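Local coordinates for protein L-hydantoinase (Arthrobacter aurescens, PDB 1GKR) that hydrolyses 5-substituted hydantoins, cyclic amides, preferring aryl- over alkyl-substituted ones, with a stereoselectivity that depends on the substrate, using two zinc ions per subunit, at residues R10-D15 with R359-M364; G48-M53 with L389-L394; L77-A82 with Q115-D120; P99-D104 with G126-N131; T340-M345 with G421-T426. All coordinates share one frame; numbering follows the deposited sequence.

Contact 1 of 5, residues R10-D15 with R359-M364; sequences RLVSSD and RLVEVM
Val12 and Val361 meet branch against branch, their side chains crossing obliquely so that CG2 of one faces CG2 of the other. Val361 reaches toward the strand with both methyls. Val361 CG1 lies anti to its backbone N (chi1 163°) and is brought along the chain after Val12, 4.1 Å from Ser13 CA, while CG2 is left to face Val12. Just past the strand end, Ser14 CB rests beside the start of the Glu362 side chain, 3.6 Å from Glu362 CB and 3.9 Å from Glu362 CG. Strand 9-13 belongs to the small beta domain that accompanies the barrel in hydantoinases, and its end here leans on helix 357-372, with Met53 and Pro54 of strand 51-62 also packing on Val361. Ser14 OG adds a polar tie to the same helix, being hydrogen-bonded to Glu366, one turn on from Glu362. Beyond CG the Glu362 chain is extended, carrying its carboxylate to Arg359. There the guanidinium grips Glu362 OE1 side-on with two nitrogens, Arg359 NE at 3.1 Å and Arg359 NH2 at 2.9 Å, and OE1 lies only 5° out of the guanidinium plane.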
# COMPACT_ATOMS: atom_id res chain seq x y z
N ARG A 10 2.47 -20.34 -38.90
CA ARG A 10 3.32 -20.11 -37.75
C ARG A 10 2.23 -19.54 -36.85
O ARG A 10 2.04 -18.34 -36.74
CB ARG A 10 4.42 -19.10 -38.06
CG ARG A 10 5.70 -19.40 -37.33
CD ARG A 10 6.74 -18.33 -37.56
NE ARG A 10 7.27 -18.39 -38.91
CZ ARG A 10 8.13 -19.31 -39.33
NH1 ARG A 10 8.56 -20.24 -38.47
NH2 ARG A 10 8.56 -19.31 -40.59
N LEU A 11 1.48 -20.47 -36.27
CA LEU A 11 0.34 -20.20 -35.42
C LEU A 11 0.66 -19.55 -34.08
O LEU A 11 1.40 -20.12 -33.27
CB LEU A 11 -0.38 -21.53 -35.22
CG LEU A 11 -1.65 -21.68 -34.42
CD1 LEU A 11 -2.63 -20.56 -34.76
CD2 LEU A 11 -2.24 -23.04 -34.76
N VAL A 12 0.12 -18.36 -33.83
CA VAL A 12 0.41 -17.68 -32.57
C VAL A 12 -0.74 -17.62 -31.56
O VAL A 12 -1.90 -17.40 -31.92
CB VAL A 12 0.99 -16.24 -32.81
CG1 VAL A 12 0.79 -15.84 -34.23
CG2 VAL A 12 0.37 -15.24 -31.87
N SER A 13 -0.39 -17.87 -30.30
CA SER A 13 -1.34 -17.84 -29.20
C SER A 13 -0.68 -16.98 -28.14
O SER A 13 0.44 -16.54 -28.33
CB SER A 13 -1.60 -19.25 -28.67
OG SER A 13 -0.46 -19.75 -28.00
N SER A 14 -1.36 -16.74 -27.03
CA SER A 14 -0.77 -15.90 -26.00
C SER A 14 0.51 -16.48 -25.42
O SER A 14 1.34 -15.75 -24.91
CB SER A 14 -1.75 -15.63 -24.87
OG SER A 14 -2.11 -16.85 -24.25
N ASP A 15 0.68 -17.79 -25.50
CA ASP A 15 1.91 -18.33 -24.93
C ASP A 15 2.91 -18.99 -25.87
O ASP A 15 3.59 -19.93 -25.48
CB ASP A 15 1.59 -19.25 -23.75
CG ASP A 15 0.61 -20.33 -24.10
OD1 ASP A 15 0.78 -20.96 -25.17
OD2 ASP A 15 -0.32 -20.54 -23.30
N ARG A 359 1.54 -11.35 -26.82
CA ARG A 359 0.75 -10.48 -25.98
C ARG A 359 -0.39 -9.84 -26.77
O ARG A 359 -1.51 -9.70 -26.27
CB ARG A 359 1.64 -9.41 -25.37
CG ARG A 359 0.85 -8.36 -24.62
CD ARG A 359 1.25 -8.32 -23.18
NE ARG A 359 0.74 -9.46 -22.43
CZ ARG A 359 1.36 -9.96 -21.36
NH1 ARG A 359 2.50 -9.43 -20.92
NH2 ARG A 359 0.83 -10.99 -20.71
N LEU A 360 -0.10 -9.45 -28.01
CA LEU A 360 -1.10 -8.84 -28.87
C LEU A 360 -2.28 -9.77 -29.02
O LEU A 360 -3.43 -9.34 -28.91
CB LEU A 360 -0.51 -8.55 -30.26
CG LEU A 360 -1.42 -7.80 -31.23
CD1 LEU A 360 -0.58 -6.98 -32.19
CD2 LEU A 360 -2.30 -8.77 -31.98
N VAL A 361 -2.02 -11.04 -29.26
CA VAL A 361 -3.11 -12.00 -29.40
C VAL A 361 -3.89 -12.16 -28.10
O VAL A 361 -5.09 -12.41 -28.11
CB VAL A 361 -2.58 -13.37 -29.88
CG1 VAL A 361 -3.61 -14.46 -29.65
CG2 VAL A 361 -2.26 -13.27 -31.35
N GLU A 362 -3.20 -12.00 -26.98
CA GLU A 362 -3.85 -12.14 -25.68
C GLU A 362 -4.84 -11.03 -25.41
O GLU A 362 -5.98 -11.29 -25.00
CB GLU A 362 -2.81 -12.16 -24.57
CG GLU A 362 -3.41 -12.48 -23.21
CD GLU A 362 -2.41 -12.35 -22.08
OE1 GLU A 362 -1.67 -11.35 -22.07
OE2 GLU A 362 -2.40 -13.24 -21.20
N VAL A 363 -4.42 -9.78 -25.65
CA VAL A 363 -5.29 -8.64 -25.40
C VAL A 363 -6.32 -8.31 -26.51
O VAL A 363 -7.31 -7.62 -26.24
CB VAL A 363 -4.46 -7.37 -25.13
CG1 VAL A 363 -3.49 -7.61 -24.01
CG2 VAL A 363 -3.73 -6.96 -26.38
N MET A 364 -6.08 -8.79 -27.73
CA MET A 364 -6.98 -8.52 -28.83
C MET A 364 -7.86 -9.69 -29.23
O MET A 364 -8.81 -9.50 -30.00
CB MET A 364 -6.21 -8.03 -30.06
CG MET A 364 -5.62 -6.66 -29.86
SD MET A 364 -4.87 -5.95 -31.30
CE MET A 364 -6.27 -5.11 -32.02

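Contact 2 of 5, residues G48-M53 with L389-L394; sequences GGKFVM and LLILDL
This is an antiparallel strand pairing, Val52 and Met53 against Ile391 and Leu390, in the beta structure beside the barrel of this amidohydrolase. Strand 51-62 runs on toward the metal-binding His60 and His62, while strand 389-393 follows helix 357-372 in the chain. The short strand axes come within 4.8 Å at 153°. Met53 and Leu390 form a hydrogen-bonded pair, with Met53 N on Leu390 O at 3.1 Å and Leu390 N on Met53 O at 3.0 Å; Leu392 N adds a straight bond to Phe51 O at 2.8 Å. Val52 and Ile391 are the non-hydrogen-bonded pair, and on their face of the sheet Val52 CG1 lies against Leu389 CB.

The other face is led by Met53. Its CG stands between the backbone N and the carbonyl carbon (chi1 64°), beside Leu390 CB, and the extended chi2 carries Met53 SD out to 3.7 Å from Leu392 CD2, the two side chains crossing at about a right angle. Replacing the thioether by an alanine here is likely to open a gap beside the Leu392 methyls and leave Leu360 and Cys365 of helix 357-372 without the side chain they pack on. Beside Phe51 a water bridges the two backbones: it accepts from Phe51 N at 2.9 Å and donates weakly to Leu392 O.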
# COMPACT_ATOMS: atom_id res chain seq x y z
N GLY A 48 2.49 -20.17 -46.30
CA GLY A 48 3.89 -19.98 -46.65
C GLY A 48 4.76 -19.60 -45.47
O GLY A 48 5.78 -18.92 -45.64
N GLY A 49 4.37 -20.02 -44.28
CA GLY A 49 5.15 -19.72 -43.10
C GLY A 49 4.91 -18.36 -42.47
O GLY A 49 5.69 -17.93 -41.60
N LYS A 50 3.87 -17.65 -42.90
CA LYS A 50 3.58 -16.36 -42.29
C LYS A 50 2.87 -16.61 -40.97
O LYS A 50 2.40 -17.72 -40.70
CB LYS A 50 2.69 -15.50 -43.19
CG LYS A 50 3.28 -15.24 -44.56
CD LYS A 50 2.61 -14.05 -45.24
CE LYS A 50 2.77 -14.11 -46.75
NZ LYS A 50 2.05 -15.31 -47.27
N PHE A 51 2.81 -15.59 -40.13
CA PHE A 51 2.12 -15.75 -38.86
C PHE A 51 0.62 -15.85 -39.06
O PHE A 51 0.03 -15.11 -39.85
CB PHE A 51 2.42 -14.56 -37.95
CG PHE A 51 3.82 -14.53 -37.47
CD1 PHE A 51 4.28 -15.48 -36.56
CD2 PHE A 51 4.71 -13.57 -37.95
CE1 PHE A 51 5.60 -15.49 -36.14
CE2 PHE A 51 6.04 -13.56 -37.54
CZ PHE A 51 6.49 -14.53 -36.63
N VAL A 52 0.00 -16.79 -38.35
CA VAL A 52 -1.44 -16.95 -38.41
C VAL A 52 -1.94 -16.75 -36.99
O VAL A 52 -1.39 -17.33 -36.05
CB VAL A 52 -1.82 -18.35 -38.92
CG1 VAL A 52 -3.33 -18.56 -38.80
CG2 VAL A 52 -1.40 -18.50 -40.37
N MET A 53 -2.97 -15.92 -36.82
CA MET A 53 -3.52 -15.66 -35.49
C MET A 53 -5.04 -15.75 -35.51
O MET A 53 -5.65 -15.76 -36.58
CB MET A 53 -3.12 -14.26 -35.01
CG MET A 53 -3.68 -13.14 -35.85
SD MET A 53 -3.17 -11.52 -35.26
CE MET A 53 -4.47 -11.16 -34.15
N LEU A 389 -9.39 -17.06 -38.67
CA LEU A 389 -7.97 -16.72 -38.71
C LEU A 389 -7.68 -15.51 -39.53
O LEU A 389 -8.50 -15.00 -40.28
CB LEU A 389 -7.08 -17.80 -39.33
CG LEU A 389 -7.30 -19.26 -39.67
CD1 LEU A 389 -8.59 -19.79 -39.12
CD2 LEU A 389 -7.26 -19.38 -41.16
N LEU A 390 -6.43 -15.10 -39.41
CA LEU A 390 -5.87 -13.99 -40.13
C LEU A 390 -4.48 -14.47 -40.55
O LEU A 390 -3.74 -15.02 -39.73
CB LEU A 390 -5.72 -12.75 -39.24
CG LEU A 390 -6.92 -12.17 -38.47
CD1 LEU A 390 -6.53 -10.83 -37.84
CD2 LEU A 390 -8.08 -11.98 -39.41
N ILE A 391 -4.14 -14.32 -41.82
CA ILE A 391 -2.80 -14.65 -42.25
C ILE A 391 -2.19 -13.25 -42.23
O ILE A 391 -2.72 -12.34 -42.85
CB ILE A 391 -2.77 -15.24 -43.66
CG1 ILE A 391 -3.43 -16.63 -43.66
CG2 ILE A 391 -1.32 -15.36 -44.14
CD1 ILE A 391 -3.43 -17.33 -45.00
N LEU A 392 -1.11 -13.08 -41.49
CA LEU A 392 -0.47 -11.78 -41.38
C LEU A 392 0.69 -11.57 -42.32
O LEU A 392 1.23 -12.52 -42.87
CB LEU A 392 0.02 -11.56 -39.95
CG LEU A 392 -0.91 -10.88 -38.94
CD1 LEU A 392 -2.31 -11.45 -39.01
CD2 LEU A 392 -0.32 -11.07 -37.57
N ASP A 393 1.07 -10.32 -42.51
CA ASP A 393 2.21 -9.99 -43.33
C ASP A 393 2.86 -8.83 -42.59
O ASP A 393 2.35 -7.70 -42.64
CB ASP A 393 1.78 -9.54 -44.72
CG ASP A 393 2.96 -9.41 -45.68
OD1 ASP A 393 4.00 -8.85 -45.29
OD2 ASP A 393 2.83 -9.87 -46.83
N LEU A 394 3.94 -9.11 -41.87
CA LEU A 394 4.62 -8.08 -41.10
C LEU A 394 5.69 -7.35 -41.91
O LEU A 394 6.51 -6.62 -41.36
CB LEU A 394 5.25 -8.66 -39.83
CG LEU A 394 4.32 -9.12 -38.70
CD1 LEU A 394 3.01 -8.34 -38.74
CD2 LEU A 394 4.04 -10.58 -38.85
O HOH W 1 3.56 -12.95 -41.19

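Contact 3 of 5, residues L77-A82 with Q115-D120; sequences LDSESA and QRLKVD
Lys118 NZ forms a salt bridge with Glu80 OE2 at 2.9 Å. The ammonium approaches from the anti side of the carboxylate, 28° out of its plane, and the two side chains cross at a slant, with Lys118 CD alongside Glu80 CG. A bend at chi4 (78°) of the lysine turns NZ back toward the acid. The other oxygen, Glu80 OE1, is taken by Arg406, so the carboxylate is shared between two basic partners.

The second polar link uses the backbone of the same lysine. Lys118 N donates to Ser79 OG at 2.9 Å, the N-H...O angle of 138° leaving the bond somewhat bent. Ser79 OG is also hydrogen-bonded to Phe75 O, one turn earlier in helix 75-85, which ties the hydroxyl to its own helix as it accepts from Lys118 N of the later segment.

Apolar contacts lie around these bonds. Leu117 CD2 comes up to Ser79 CB at 3.5 Å. The next residue after Lys118, Val119, touches the helix with both methyls, Val119 CG1 3.7 Å from Ser79 O and Val119 CG2 4.1 Å from Ala82 CB. The contact belongs to the barrel of the amidohydrolase fold: where helix 103-116 ends, the chain passes along helix 75-85 before entering strand 120-123, which pairs parallel with strand 87-92.

Both charged residues are buried, and a carboxylate placed between Lys118 and Arg406 would be expected to stay ionised, each charge offsetting the cost of burying the others.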
# COMPACT_ATOMS: atom_id res chain seq x y z
N LEU A 77 -21.69 -1.55 -44.18
CA LEU A 77 -20.52 -0.80 -44.61
C LEU A 77 -19.36 -0.96 -43.65
O LEU A 77 -18.31 -1.46 -44.02
CB LEU A 77 -20.86 0.67 -44.80
CG LEU A 77 -21.93 0.89 -45.85
CD1 LEU A 77 -22.10 2.38 -46.11
CD2 LEU A 77 -21.54 0.16 -47.12
N ASP A 78 -19.57 -0.54 -42.40
CA ASP A 78 -18.54 -0.63 -41.38
C ASP A 78 -18.07 -2.05 -41.10
O ASP A 78 -16.90 -2.27 -40.79
CB ASP A 78 -19.03 0.02 -40.09
CG ASP A 78 -19.35 1.49 -40.28
OD1 ASP A 78 -20.13 1.80 -41.20
OD2 ASP A 78 -18.82 2.32 -39.51
N SER A 79 -18.96 -3.04 -41.20
CA SER A 79 -18.52 -4.39 -40.95
C SER A 79 -17.51 -4.81 -42.04
O SER A 79 -16.77 -5.77 -41.87
CB SER A 79 -19.71 -5.36 -40.86
OG SER A 79 -20.20 -5.73 -42.13
N GLU A 80 -17.47 -4.09 -43.15
CA GLU A 80 -16.49 -4.44 -44.17
C GLU A 80 -15.14 -3.93 -43.70
O GLU A 80 -14.10 -4.52 -44.01
CB GLU A 80 -16.83 -3.82 -45.53
CG GLU A 80 -18.05 -4.44 -46.19
CD GLU A 80 -18.02 -4.30 -47.70
OE1 GLU A 80 -17.26 -3.44 -48.19
OE2 GLU A 80 -18.76 -5.04 -48.39
N SER A 81 -15.14 -2.83 -42.96
CA SER A 81 -13.90 -2.28 -42.43
C SER A 81 -13.33 -3.29 -41.44
O SER A 81 -12.12 -3.50 -41.40
CB SER A 81 -14.14 -0.96 -41.69
OG SER A 81 -14.21 0.13 -42.60
N ALA A 82 -14.21 -3.90 -40.65
CA ALA A 82 -13.77 -4.90 -39.69
C ALA A 82 -13.12 -6.04 -40.46
O ALA A 82 -11.97 -6.42 -40.19
CB ALA A 82 -14.96 -5.43 -38.90
N GLN A 115 -29.00 -9.56 -40.49
CA GLN A 115 -29.27 -9.49 -41.91
C GLN A 115 -28.27 -8.66 -42.68
O GLN A 115 -28.12 -8.83 -43.89
CB GLN A 115 -30.65 -8.89 -42.15
CG GLN A 115 -31.80 -9.71 -41.62
CD GLN A 115 -33.12 -8.94 -41.68
OE1 GLN A 115 -34.17 -9.45 -41.29
NE2 GLN A 115 -33.06 -7.69 -42.16
N ARG A 116 -27.58 -7.75 -42.01
CA ARG A 116 -26.66 -6.91 -42.75
C ARG A 116 -25.17 -6.95 -42.42
O ARG A 116 -24.35 -6.51 -43.23
CB ARG A 116 -27.17 -5.47 -42.69
CG ARG A 116 -28.49 -5.30 -43.43
CD ARG A 116 -28.96 -3.87 -43.40
NE ARG A 116 -29.66 -3.55 -42.17
CZ ARG A 116 -29.39 -2.50 -41.41
NH1 ARG A 116 -28.41 -1.67 -41.76
NH2 ARG A 116 -30.09 -2.28 -40.30
N LEU A 117 -24.82 -7.49 -41.25
CA LEU A 117 -23.42 -7.58 -40.86
C LEU A 117 -22.64 -8.59 -41.69
O LEU A 117 -23.20 -9.58 -42.16
CB LEU A 117 -23.31 -7.94 -39.38
CG LEU A 117 -23.52 -6.74 -38.47
CD1 LEU A 117 -23.65 -7.21 -37.03
CD2 LEU A 117 -22.34 -5.79 -38.66
N LYS A 118 -21.35 -8.33 -41.89
CA LYS A 118 -20.52 -9.23 -42.68
C LYS A 118 -19.52 -10.03 -41.83
O LYS A 118 -18.89 -10.96 -42.33
CB LYS A 118 -19.81 -8.44 -43.78
CG LYS A 118 -20.72 -7.89 -44.88
CD LYS A 118 -19.88 -7.54 -46.11
CE LYS A 118 -20.73 -7.23 -47.34
NZ LYS A 118 -21.29 -5.86 -47.27
N VAL A 119 -19.36 -9.66 -40.56
CA VAL A 119 -18.49 -10.42 -39.67
C VAL A 119 -19.40 -10.86 -38.52
O VAL A 119 -20.53 -10.39 -38.42
CB VAL A 119 -17.31 -9.57 -39.16
CG1 VAL A 119 -16.42 -9.17 -40.33
CG2 VAL A 119 -17.81 -8.35 -38.43
N ASP A 120 -18.96 -11.77 -37.67
CA ASP A 120 -19.85 -12.22 -36.59
C ASP A 120 -20.01 -11.17 -35.50
O ASP A 120 -19.18 -10.25 -35.37
CB ASP A 120 -19.35 -13.56 -36.03
CG ASP A 120 -19.66 -14.75 -36.96
OD1 ASP A 120 -20.26 -14.55 -38.04
OD2 ASP A 120 -19.31 -15.88 -36.60

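Contact 4 of 5, residues P99-D104 with G126-N131; sequences PTTTLD and GGVPGN
Asn131 turns the amino edge of its carboxamide to two carbonyls, Asn131 ND2 lying 3.0 Å from Thr101 O and 2.9 Å from Gly126 O, each acceptor within about 10° of the amide plane. Thr101 CB sits off the amino end, out of the amide plane, 3.6 Å from Asn131 ND2. At the opposite end Asn131 OD1 accepts from Val128 N at 2.9 Å, the donor lying 47° above the carbonyl plane. Asn131 CG sits between the backbone N and the carbonyl carbon (chi1 85°), which folds the amide back over the type II turn from Val128 to Asn131.

A further, weak link is Gly126 N to Thr100 O; Thr100 is the centre of an inverse gamma turn. Apolar packing comes from Thr101 CG2, which meets Val128 CG2 at 3.5 Å, the two side chains crossing at about a right angle. Thr101 CG2 also approaches Gly126 CA to 4.0 Å, and a beta carbon there would probably come too close to this methyl.

The two loops, one after strand 87-92 and one after strand 120-123, lie near the active-site end of the barrel. With an alanine in place of Asn131, the Thr101 and Gly126 carbonyls would probably lose their shared donor and the Val128 N-H its acceptor, leaving the turn freer to shift.

One buried amide thus satisfies two carbonyls and an N-H from three separate points of the backbone, pinning the 126-131 loop both to itself and to the chain leading into helix 103-116.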
# COMPACT_ATOMS: atom_id res chain seq x y z
N PRO A 99 -32.42 3.47 -28.29
CA PRO A 99 -31.41 2.91 -27.38
C PRO A 99 -31.66 1.44 -27.16
O PRO A 99 -32.80 1.05 -26.97
CB PRO A 99 -31.62 3.70 -26.10
CG PRO A 99 -32.23 4.96 -26.56
CD PRO A 99 -33.20 4.49 -27.59
N THR A 100 -30.61 0.63 -27.16
CA THR A 100 -30.80 -0.79 -26.92
C THR A 100 -30.92 -1.01 -25.41
O THR A 100 -30.08 -1.66 -24.80
CB THR A 100 -29.63 -1.61 -27.47
OG1 THR A 100 -29.28 -1.14 -28.78
CG2 THR A 100 -30.03 -3.07 -27.57
N THR A 101 -31.99 -0.48 -24.82
CA THR A 101 -32.24 -0.59 -23.39
C THR A 101 -33.51 -1.35 -23.08
O THR A 101 -34.00 -1.32 -21.94
CB THR A 101 -32.37 0.79 -22.77
OG1 THR A 101 -33.32 1.53 -23.54
CG2 THR A 101 -31.04 1.51 -22.76
N THR A 102 -34.03 -2.04 -24.08
CA THR A 102 -35.27 -2.81 -23.96
C THR A 102 -35.20 -4.14 -24.66
O THR A 102 -34.49 -4.28 -25.65
CB THR A 102 -36.39 -2.04 -24.59
OG1 THR A 102 -36.75 -0.96 -23.74
CG2 THR A 102 -37.58 -2.95 -24.83
N LEU A 103 -35.95 -5.12 -24.17
CA LEU A 103 -35.95 -6.42 -24.81
C LEU A 103 -36.33 -6.28 -26.27
O LEU A 103 -35.72 -6.90 -27.15
CB LEU A 103 -36.93 -7.38 -24.12
CG LEU A 103 -36.98 -8.75 -24.80
CD1 LEU A 103 -35.59 -9.36 -24.92
CD2 LEU A 103 -37.88 -9.66 -24.01
N ASP A 104 -37.34 -5.44 -26.53
CA ASP A 104 -37.80 -5.20 -27.90
C ASP A 104 -36.71 -4.59 -28.73
O ASP A 104 -36.39 -5.09 -29.80
CB ASP A 104 -39.01 -4.26 -27.93
CG ASP A 104 -40.25 -4.89 -27.33
OD1 ASP A 104 -40.56 -6.05 -27.67
OD2 ASP A 104 -40.93 -4.22 -26.51
N GLY A 126 -28.24 -2.08 -22.72
CA GLY A 126 -27.88 -0.86 -22.03
C GLY A 126 -28.41 -0.85 -20.61
O GLY A 126 -29.46 -1.41 -20.32
N GLY A 127 -27.65 -0.23 -19.73
CA GLY A 127 -28.06 -0.12 -18.35
C GLY A 127 -28.18 1.36 -18.09
O GLY A 127 -27.18 2.03 -17.82
N VAL A 128 -29.40 1.88 -18.19
CA VAL A 128 -29.65 3.30 -17.97
C VAL A 128 -30.63 3.50 -16.82
O VAL A 128 -31.26 2.54 -16.35
CB VAL A 128 -30.21 3.94 -19.23
CG1 VAL A 128 -29.12 3.99 -20.31
CG2 VAL A 128 -31.41 3.14 -19.72
N PRO A 129 -30.78 4.74 -16.34
CA PRO A 129 -31.72 4.91 -15.23
C PRO A 129 -33.14 4.47 -15.57
O PRO A 129 -33.68 4.81 -16.63
CB PRO A 129 -31.60 6.39 -14.90
CG PRO A 129 -31.17 7.02 -16.16
CD PRO A 129 -30.22 6.03 -16.77
N GLY A 130 -33.70 3.67 -14.66
CA GLY A 130 -35.05 3.18 -14.80
C GLY A 130 -35.32 1.95 -15.63
O GLY A 130 -36.49 1.56 -15.74
N ASN A 131 -34.31 1.30 -16.20
CA ASN A 131 -34.61 0.11 -17.00
C ASN A 131 -34.12 -1.17 -16.36
O ASN A 131 -34.01 -2.21 -17.02
CB ASN A 131 -34.03 0.27 -18.42
CG ASN A 131 -32.57 -0.15 -18.52
OD1 ASN A 131 -31.76 0.19 -17.68
ND2 ASN A 131 -32.25 -0.88 -19.59

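Contact 5 of 5, residues T340-M345 with G421-T426; sequences TSLPMM and GAPVLT
Leu342 and Pro423 supply the closest apolar approach: the side chains slide past each other in opposite directions, and Leu342 CD1 ends against the CD-CG side of the proline ring, 3.8 Å from Pro423 CD and 4.0 Å from Pro423 CG. Pro343 adds looser contacts of the same kind. Pro343 CB faces Ala422 CB at 4.2 Å, and Pro343 CD comes within 4.3 Å of Pro423 CD, so two proline rings and an alanine methyl lie along one seam.

The polar element is slight. Gly421 O receives a CA-H...O contact from Pro343 CA at 3.4 Å, with an angle of 125° at the hydrogen; Pro343 CB lies equally near this oxygen. A conventional link runs through Thr347, whose OG1 is hydrogen-bonded to Pro343 O and weakly to Gly421 N, thereby bridging helix and strand just beyond the contact.

In the fold the first turn of helix 341-350 packs against strand 418-428 of the beta structure beside the barrel. This strand turns a corner at Val424: before it, Ala422 and Pro423 touch the helix, and after it Leu425 and Thr426 continue between strands 389-393 and 431-435. Leu342 also reaches Leu390 of strand 389-393, while Ser341 and Met345 pack against Met364 of helix 357-372.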
# COMPACT_ATOMS: atom_id res chain seq x y z
N THR A 340 -8.24 0.35 -38.78
CA THR A 340 -6.87 0.67 -38.40
C THR A 340 -6.35 0.08 -37.08
O THR A 340 -5.17 0.23 -36.76
CB THR A 340 -6.70 2.19 -38.32
OG1 THR A 340 -7.66 2.72 -37.40
CG2 THR A 340 -6.91 2.81 -39.67
N SER A 341 -7.22 -0.58 -36.33
CA SER A 341 -6.82 -1.13 -35.05
C SER A 341 -5.66 -2.14 -35.08
O SER A 341 -4.63 -1.92 -34.44
CB SER A 341 -8.01 -1.77 -34.37
OG SER A 341 -7.64 -2.15 -33.08
N LEU A 342 -5.82 -3.23 -35.81
CA LEU A 342 -4.76 -4.24 -35.86
C LEU A 342 -3.51 -3.70 -36.53
O LEU A 342 -2.41 -3.77 -35.97
CB LEU A 342 -5.22 -5.50 -36.62
CG LEU A 342 -4.77 -6.89 -36.13
CD1 LEU A 342 -4.84 -7.87 -37.29
CD2 LEU A 342 -3.37 -6.86 -35.58
N PRO A 343 -3.64 -3.16 -37.75
CA PRO A 343 -2.43 -2.64 -38.38
C PRO A 343 -1.67 -1.59 -37.56
O PRO A 343 -0.44 -1.52 -37.61
CB PRO A 343 -2.92 -2.11 -39.74
CG PRO A 343 -4.43 -2.12 -39.64
CD PRO A 343 -4.75 -3.24 -38.72
N MET A 344 -2.40 -0.80 -36.79
CA MET A 344 -1.71 0.20 -35.99
C MET A 344 -0.90 -0.49 -34.89
O MET A 344 0.24 -0.11 -34.64
CB MET A 344 -2.71 1.19 -35.40
CG MET A 344 -2.32 2.64 -35.62
SD MET A 344 -1.80 2.96 -37.33
CE MET A 344 -0.60 4.21 -37.09
N MET A 345 -1.47 -1.51 -34.24
CA MET A 345 -0.77 -2.24 -33.17
C MET A 345 0.38 -3.05 -33.75
O MET A 345 1.47 -3.11 -33.18
CB MET A 345 -1.73 -3.18 -32.44
CG MET A 345 -2.81 -2.50 -31.64
SD MET A 345 -2.18 -1.10 -30.70
CE MET A 345 -1.10 -1.91 -29.53
N GLY A 421 2.50 -3.60 -41.14
CA GLY A 421 2.01 -4.94 -40.89
C GLY A 421 0.50 -4.94 -40.96
O GLY A 421 -0.13 -3.96 -40.57
N ALA A 422 -0.09 -6.01 -41.48
CA ALA A 422 -1.54 -6.06 -41.58
C ALA A 422 -2.06 -7.42 -41.97
O ALA A 422 -1.32 -8.24 -42.53
CB ALA A 422 -2.02 -5.03 -42.59
N PRO A 423 -3.32 -7.70 -41.66
CA PRO A 423 -3.84 -9.02 -42.05
C PRO A 423 -4.03 -8.95 -43.57
O PRO A 423 -4.49 -7.93 -44.07
CB PRO A 423 -5.16 -9.11 -41.30
CG PRO A 423 -5.60 -7.66 -41.19
CD PRO A 423 -4.32 -6.92 -40.90
N VAL A 424 -3.68 -10.01 -44.29
CA VAL A 424 -3.82 -10.03 -45.74
C VAL A 424 -4.86 -11.05 -46.18
O VAL A 424 -5.13 -11.22 -47.37
CB VAL A 424 -2.48 -10.40 -46.44
CG1 VAL A 424 -1.39 -9.42 -46.02
CG2 VAL A 424 -2.07 -11.82 -46.07
N LEU A 425 -5.45 -11.74 -45.22
CA LEU A 425 -6.48 -12.74 -45.49
C LEU A 425 -7.20 -12.85 -44.17
O LEU A 425 -6.57 -12.93 -43.11
CB LEU A 425 -5.83 -14.09 -45.84
CG LEU A 425 -6.58 -15.40 -46.17
CD1 LEU A 425 -7.59 -15.77 -45.10
CD2 LEU A 425 -7.26 -15.27 -47.49
N THR A 426 -8.52 -12.82 -44.20
CA THR A 426 -9.24 -12.97 -42.97
C THR A 426 -10.42 -13.86 -43.25
O THR A 426 -11.14 -13.66 -44.23
CB THR A 426 -9.68 -11.59 -42.38
OG1 THR A 426 -11.08 -11.60 -42.11
CG2 THR A 426 -9.32 -10.45 -43.30

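How the contacts relate
Contacts 1, 2 and 5 form one neighbourhood, with centres 10 to 14 Å apart and atoms touching in each pairing. Strand 51-62 lies between strands 9-13 and 389-393, and the last pairs in turn with strand 418-428; helices 341-350 and 357-372, successive in the chain, pack beside them. The segments of these three contacts alternate along the sequence, weaving the beginning and end of the chain together away from the metal site. Contacts 3 and 4, nested within the loops closed by contacts 1 and 2, share helix 103-116, their centres 24 Å apart. These two approach the zinc-binding residues, at about 10 to 12 Å between side chains.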